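Local coordinates for protein acyl-CoA thioesterase YbgC (Helicobacter pylori, PDB 2PZH) that hydrolyses the thioester bond of long-chain fatty acyl-CoAs and of benzoyl-CoA, and may take part in phospholipid metabolism, at residues A[16-20]-A[21-25]. Numbering follows the deposited sequence.
Sequences GVVYH and ANYLK
The phenolic OH of Tyr23 and the carbonyl O of Val18 share one water, which lies 2.6 Å from Tyr23 OH and donates to Val18 O at 2.7 Å, tying the far end of the tyrosine to the backbone just ahead of the helix. Tyr23 OH is gripped a second time by a hydrogen bond with the backbone N of Ala62. Val18 adds an apolar contact to the same ring. With CG1 anti to the backbone N (chi1 166°), this methyl lies over one face of the Tyr23 ring in a CH-pi contact, 3.9 Å from the centroid and displaced toward the rim, while it also rests against Asn22 CB. The phenol is thus held by polar bonds at its oxygen and by a methyl over its face.

A type I beta turn from Tyr19 to Asn22 leads the chain into the helix. Asn22 N donates to Tyr19 O at 2.9 Å, and a weak bond of 3.3 Å from Tyr23 N to His20 O carries the turn onward. Beside the turn, Tyr19 CE2 packs on Ala21 CB at 3.8 Å. With its CG between the backbone N and the carbonyl carbon (chi1 69°), His20 turns one ring face over Ala21 N, without a hydrogen bond.

Tyr19 also touches Asp13, the predicted active-site residue, and Glu28 of the second subunit. In this hot-dog fold, the turn leads from the loop after strand 3-6 into helix 22-36; His20 and Tyr23 reach Phe58 on strand 47-58, and the Tyr23 ring meets Phe105 of strand 102-114, so the helix start is packed against the antiparallel sheet.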
loop_
_atom_site.group_PDB
_atom_site.type_symbol
_atom_site.label_atom_id
_atom_site.label_comp_id
_atom_site.label_asym_id
_atom_site.label_seq_id
_atom_site.Cartn_x
_atom_site.Cartn_y
_atom_site.Cartn_z
ATOM N N GLY A 16 1.927 11.599 10.870
ATOM C CA GLY A 16 3.059 12.268 10.237
ATOM C C GLY A 16 4.343 11.446 10.158
ATOM O O GLY A 16 5.407 11.978 9.848
ATOM N N VAL A 17 4.260 10.162 10.464
ATOM C CA VAL A 17 5.443 9.300 10.390
ATOM C C VAL A 17 5.165 8.147 9.449
ATOM O O VAL A 17 4.045 7.950 9.024
ATOM C CB VAL A 17 5.839 8.742 11.762
ATOM C CG1 VAL A 17 6.238 9.913 12.711
ATOM C CG2 VAL A 17 4.704 7.884 12.354
ATOM N N VAL A 18 6.194 7.373 9.142
ATOM C CA VAL A 18 6.034 6.226 8.277
ATOM C C VAL A 18 5.126 5.192 8.960
ATOM O O VAL A 18 5.307 4.843 10.141
ATOM C CB VAL A 18 7.409 5.615 7.935
ATOM C CG1 VAL A 18 7.264 4.216 7.309
ATOM C CG2 VAL A 18 8.215 6.567 7.036
ATOM N N TYR A 19 4.136 4.729 8.213
ATOM C CA TYR A 19 3.227 3.679 8.695
ATOM C C TYR A 19 4.040 2.410 8.968
ATOM O O TYR A 19 4.864 2.011 8.159
ATOM C CB TYR A 19 2.117 3.442 7.675
ATOM C CG TYR A 19 1.156 2.327 8.070
ATOM C CD1 TYR A 19 0.117 2.560 8.991
ATOM C CD2 TYR A 19 1.265 1.065 7.518
ATOM C CE1 TYR A 19 -0.761 1.537 9.336
ATOM C CE2 TYR A 19 0.409 0.056 7.858
ATOM C CZ TYR A 19 -0.603 0.294 8.763
ATOM O OH TYR A 19 -1.445 -0.742 9.077
ATOM N N HIS A 20 3.815 1.772 10.116
ATOM C CA HIS A 20 4.765 0.776 10.594
ATOM C C HIS A 20 5.114 -0.356 9.600
ATOM O O HIS A 20 6.277 -0.744 9.495
ATOM C CB HIS A 20 4.296 0.194 11.939
ATOM C CG HIS A 20 3.070 -0.659 11.830
ATOM N ND1 HIS A 20 3.102 -2.031 11.953
ATOM C CD2 HIS A 20 1.783 -0.338 11.560
ATOM C CE1 HIS A 20 1.882 -2.515 11.794
ATOM N NE2 HIS A 20 1.068 -1.510 11.543
ATOM N N ALA A 21 4.120 -0.916 8.903
ATOM C CA ALA A 21 4.373 -2.003 7.949
ATOM C C ALA A 21 5.257 -1.612 6.775
ATOM O O ALA A 21 5.840 -2.491 6.143
ATOM C CB ALA A 21 3.026 -2.602 7.393
ATOM N N ASN A 22 5.324 -0.316 6.462
ATOM C CA ASN A 22 6.131 0.145 5.324
ATOM C C ASN A 22 7.620 -0.120 5.510
ATOM O O ASN A 22 8.361 -0.245 4.544
ATOM C CB ASN A 22 5.866 1.622 4.997
ATOM C CG ASN A 22 4.427 1.868 4.548
ATOM O OD1 ASN A 22 3.898 2.976 4.662
ATOM N ND2 ASN A 22 3.790 0.826 4.051
ATOM N N TYR A 23 8.070 -0.231 6.759
ATOM C CA TYR A 23 9.482 -0.526 6.988
ATOM C C TYR A 23 9.837 -1.907 6.446
ATOM O O TYR A 23 10.936 -2.119 5.926
ATOM C CB TYR A 23 9.829 -0.426 8.467
ATOM C CG TYR A 23 9.769 0.962 9.028
ATOM C CD1 TYR A 23 10.564 1.984 8.500
ATOM C CD2 TYR A 23 8.923 1.266 10.091
ATOM C CE1 TYR A 23 10.530 3.250 9.029
ATOM C CE2 TYR A 23 8.881 2.525 10.628
ATOM C CZ TYR A 23 9.691 3.521 10.090
ATOM O OH TYR A 23 9.667 4.779 10.616
ATOM N N LEU A 24 8.885 -2.833 6.554
ATOM C CA LEU A 24 9.018 -4.154 5.961
ATOM C C LEU A 24 9.152 -4.086 4.437
ATOM O O LEU A 24 9.970 -4.792 3.842
ATOM C CB LEU A 24 7.829 -5.022 6.370
ATOM C CG LEU A 24 7.907 -5.469 7.828
ATOM C CD1 LEU A 24 6.727 -6.345 8.197
ATOM C CD2 LEU A 24 9.205 -6.224 8.000
ATOM N N LYS A 25 8.343 -3.243 3.795
ATOM C CA LYS A 25 8.507 -3.019 2.352
ATOM C C LYS A 25 9.917 -2.533 2.003
ATOM O O LYS A 25 10.545 -3.048 1.080
ATOM C CB LYS A 25 7.462 -2.037 1.836
ATOM C CG LYS A 25 6.048 -2.582 1.973
ATOM C CD LYS A 25 5.033 -1.613 1.410
ATOM C CE LYS A 25 3.651 -2.272 1.356
ATOM N NZ LYS A 25 2.708 -1.572 0.453
HETATM O O HOH W 1 7.423 5.489 11.766
#